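PDB 2P4H: vestitone reductase from Medicago sativa, which catalyses the NADPH-dependent, stereospecific reduction of (3R)-vestitone to a 4-hydroxyisoflavan, the penultimate step in making the defence compound medicarpin. Local coordinates for residues Val117-Tyr122 / Gly179-Thr184. Sequence-based numbering, arbitrary orientation.
Sequences VKRFIY and GIDVVT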
loop_
_atom_site.group_PDB
_atom_site.type_symbol
_atom_site.label_atom_id
_atom_site.label_comp_id
_atom_site.label_asym_id
_atom_site.label_seq_id
_atom_site.Cartn_x
_atom_site.Cartn_y
_atom_site.Cartn_z
ATOM N N VAL A 117 -20.310 6.384 7.287
ATOM C CA VAL A 117 -18.936 5.882 7.321
ATOM C C VAL A 117 -18.486 5.520 8.736
ATOM O O VAL A 117 -18.481 6.369 9.631
ATOM C CB VAL A 117 -17.946 6.906 6.722
ATOM C CG1 VAL A 117 -16.516 6.411 6.896
ATOM C CG2 VAL A 117 -18.245 7.117 5.243
ATOM N N LYS A 118 -18.107 4.259 8.936
ATOM C CA LYS A 118 -17.659 3.806 10.248
ATOM C C LYS A 118 -16.137 3.766 10.369
ATOM O O LYS A 118 -15.600 3.773 11.475
ATOM C CB LYS A 118 -18.261 2.435 10.585
ATOM C CG LYS A 118 -17.956 1.313 9.613
ATOM C CD LYS A 118 -18.663 0.036 10.059
ATOM C CE LYS A 118 -18.359 -1.137 9.145
ATOM N NZ LYS A 118 -19.049 -2.372 9.610
ATOM N N ARG A 119 -15.444 3.719 9.238
ATOM C CA ARG A 119 -13.987 3.726 9.264
ATOM C C ARG A 119 -13.405 4.308 7.982
ATOM O O ARG A 119 -13.875 4.014 6.880
ATOM C CB ARG A 119 -13.419 2.317 9.465
ATOM C CG ARG A 119 -11.923 2.319 9.792
ATOM C CD ARG A 119 -11.655 2.497 11.283
ATOM N NE ARG A 119 -11.616 1.200 11.956
ATOM C CZ ARG A 119 -11.235 1.004 13.216
ATOM N NH1 ARG A 119 -10.858 2.021 13.977
ATOM N NH2 ARG A 119 -11.199 -0.228 13.702
ATOM N N PHE A 120 -12.386 5.144 8.150
ATOM C CA PHE A 120 -11.662 5.765 7.044
ATOM C C PHE A 120 -10.265 5.165 7.139
ATOM O O PHE A 120 -9.582 5.336 8.149
ATOM C CB PHE A 120 -11.603 7.288 7.232
ATOM C CG PHE A 120 -10.891 8.017 6.123
ATOM C CD1 PHE A 120 -9.501 8.021 6.051
ATOM C CD2 PHE A 120 -11.615 8.701 5.147
ATOM C CE1 PHE A 120 -8.842 8.697 5.026
ATOM C CE2 PHE A 120 -10.966 9.379 4.120
ATOM C CZ PHE A 120 -9.577 9.379 4.057
ATOM N N ILE A 121 -9.854 4.442 6.103
ATOM C CA ILE A 121 -8.543 3.808 6.115
ATOM C C ILE A 121 -7.633 4.437 5.075
ATOM O O ILE A 121 -7.918 4.424 3.872
ATOM C CB ILE A 121 -8.658 2.291 5.865
ATOM C CG1 ILE A 121 -9.616 1.682 6.893
ATOM C CG2 ILE A 121 -7.290 1.635 5.987
ATOM C CD1 ILE A 121 -9.747 0.168 6.816
ATOM N N TYR A 122 -6.531 4.996 5.561
ATOM C CA TYR A 122 -5.555 5.665 4.714
ATOM C C TYR A 122 -4.330 4.799 4.484
ATOM O O TYR A 122 -3.750 4.263 5.428
ATOM C CB TYR A 122 -5.118 6.980 5.360
ATOM C CG TYR A 122 -4.172 7.777 4.500
ATOM C CD1 TYR A 122 -4.628 8.401 3.339
ATOM C CD2 TYR A 122 -2.816 7.879 4.818
ATOM C CE1 TYR A 122 -3.764 9.104 2.511
ATOM C CE2 TYR A 122 -1.938 8.587 3.987
ATOM C CZ TYR A 122 -2.428 9.193 2.836
ATOM O OH TYR A 122 -1.582 9.882 1.995
ATOM N N GLY A 179 -13.240 14.148 14.854
ATOM C CA GLY A 179 -13.941 12.945 15.271
ATOM C C GLY A 179 -14.198 11.882 14.220
ATOM O O GLY A 179 -15.258 11.258 14.217
ATOM N N ILE A 180 -13.243 11.668 13.322
ATOM C CA ILE A 180 -13.399 10.643 12.295
ATOM C C ILE A 180 -12.562 9.441 12.717
ATOM O O ILE A 180 -11.413 9.603 13.129
ATOM C CB ILE A 180 -12.911 11.140 10.914
ATOM C CG1 ILE A 180 -13.695 12.392 10.506
ATOM C CG2 ILE A 180 -13.098 10.046 9.869
ATOM C CD1 ILE A 180 -13.240 13.003 9.199
ATOM N N ASP A 181 -13.138 8.244 12.638
ATOM C CA ASP A 181 -12.414 7.034 13.025
ATOM C C ASP A 181 -11.430 6.666 11.921
ATOM O O ASP A 181 -11.763 5.926 10.989
ATOM C CB ASP A 181 -13.378 5.871 13.258
ATOM C CG ASP A 181 -12.737 4.736 14.032
ATOM O OD1 ASP A 181 -11.495 4.611 13.992
ATOM O OD2 ASP A 181 -13.475 3.962 14.680
ATOM N N VAL A 182 -10.213 7.185 12.048
ATOM C CA VAL A 182 -9.164 6.965 11.068
ATOM C C VAL A 182 -8.146 5.908 11.454
ATOM O O VAL A 182 -7.699 5.836 12.596
ATOM C CB VAL A 182 -8.382 8.276 10.799
ATOM C CG1 VAL A 182 -7.165 8.001 9.913
ATOM C CG2 VAL A 182 -9.294 9.300 10.148
ATOM N N VAL A 183 -7.804 5.079 10.476
ATOM C CA VAL A 183 -6.772 4.070 10.641
ATOM C C VAL A 183 -5.821 4.305 9.478
ATOM O O VAL A 183 -6.258 4.596 8.361
ATOM C CB VAL A 183 -7.317 2.622 10.534
ATOM C CG1 VAL A 183 -6.179 1.656 10.206
ATOM C CG2 VAL A 183 -7.968 2.220 11.840
ATOM N N THR A 184 -4.524 4.225 9.746
ATOM C CA THR A 184 -3.541 4.364 8.684
ATOM C C THR A 184 -2.758 3.063 8.668
ATOM O O THR A 184 -2.458 2.491 9.721
ATOM C CB THR A 184 -2.576 5.559 8.901
ATOM O OG1 THR A 184 -1.818 5.365 10.100
ATOM C CG2 THR A 184 -3.354 6.859 8.987
HETATM O O HOH W 1 -16.662 4.254 13.831
#
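Phe120, Ile121 and Tyr122 lie beside Val182, Val183 and Thr184 in parallel register, the axes of the two strand segments 23° apart. Three backbone bonds join them: Phe120 N to Asp181 O (3.0 Å), Val183 N to Phe120 O (2.9 Å) and Tyr122 N to Val183 O (2.8 Å). Alongside these bonds, Arg119 NH1 forms a salt bridge with Asp181 OD1 at 2.7 Å. The bond is bent, 140° at the hydrogen, and reaches the oxygen on its syn side but tilted out of the carboxylate plane; the guanidinium and carboxylate planes are 77° apart. Bends at chi2 and chi3 fold the arginine back over the neighbouring strand, where Val183 CG2 lies over one guanidinium face, 3.6 Å from Arg119 NH1. Arg119 NE and NH2 also bond to the carbonyls of Leu237 and Val242, respectively. A leucine here would probably leave Asp181 without this charge partner and the Leu237 and Val242 carbonyls without the bonds the guanidinium gives them. On the sheet face of Phe120 and Tyr122, Phe120 CB meets Ile180 CG2 at 4.1 Å and Tyr122 CB meets Thr184 CG2 at 4.0 Å. These strands are adjacent members of the seven-stranded parallel sheet of the Rossmann-type fold, joined through helix 158-177, which covers this face with helix 95-111; helix 227-239 packs on the face of Ile121 and Val183, and strand 77-80 flanks strand 119-125 on its other edge.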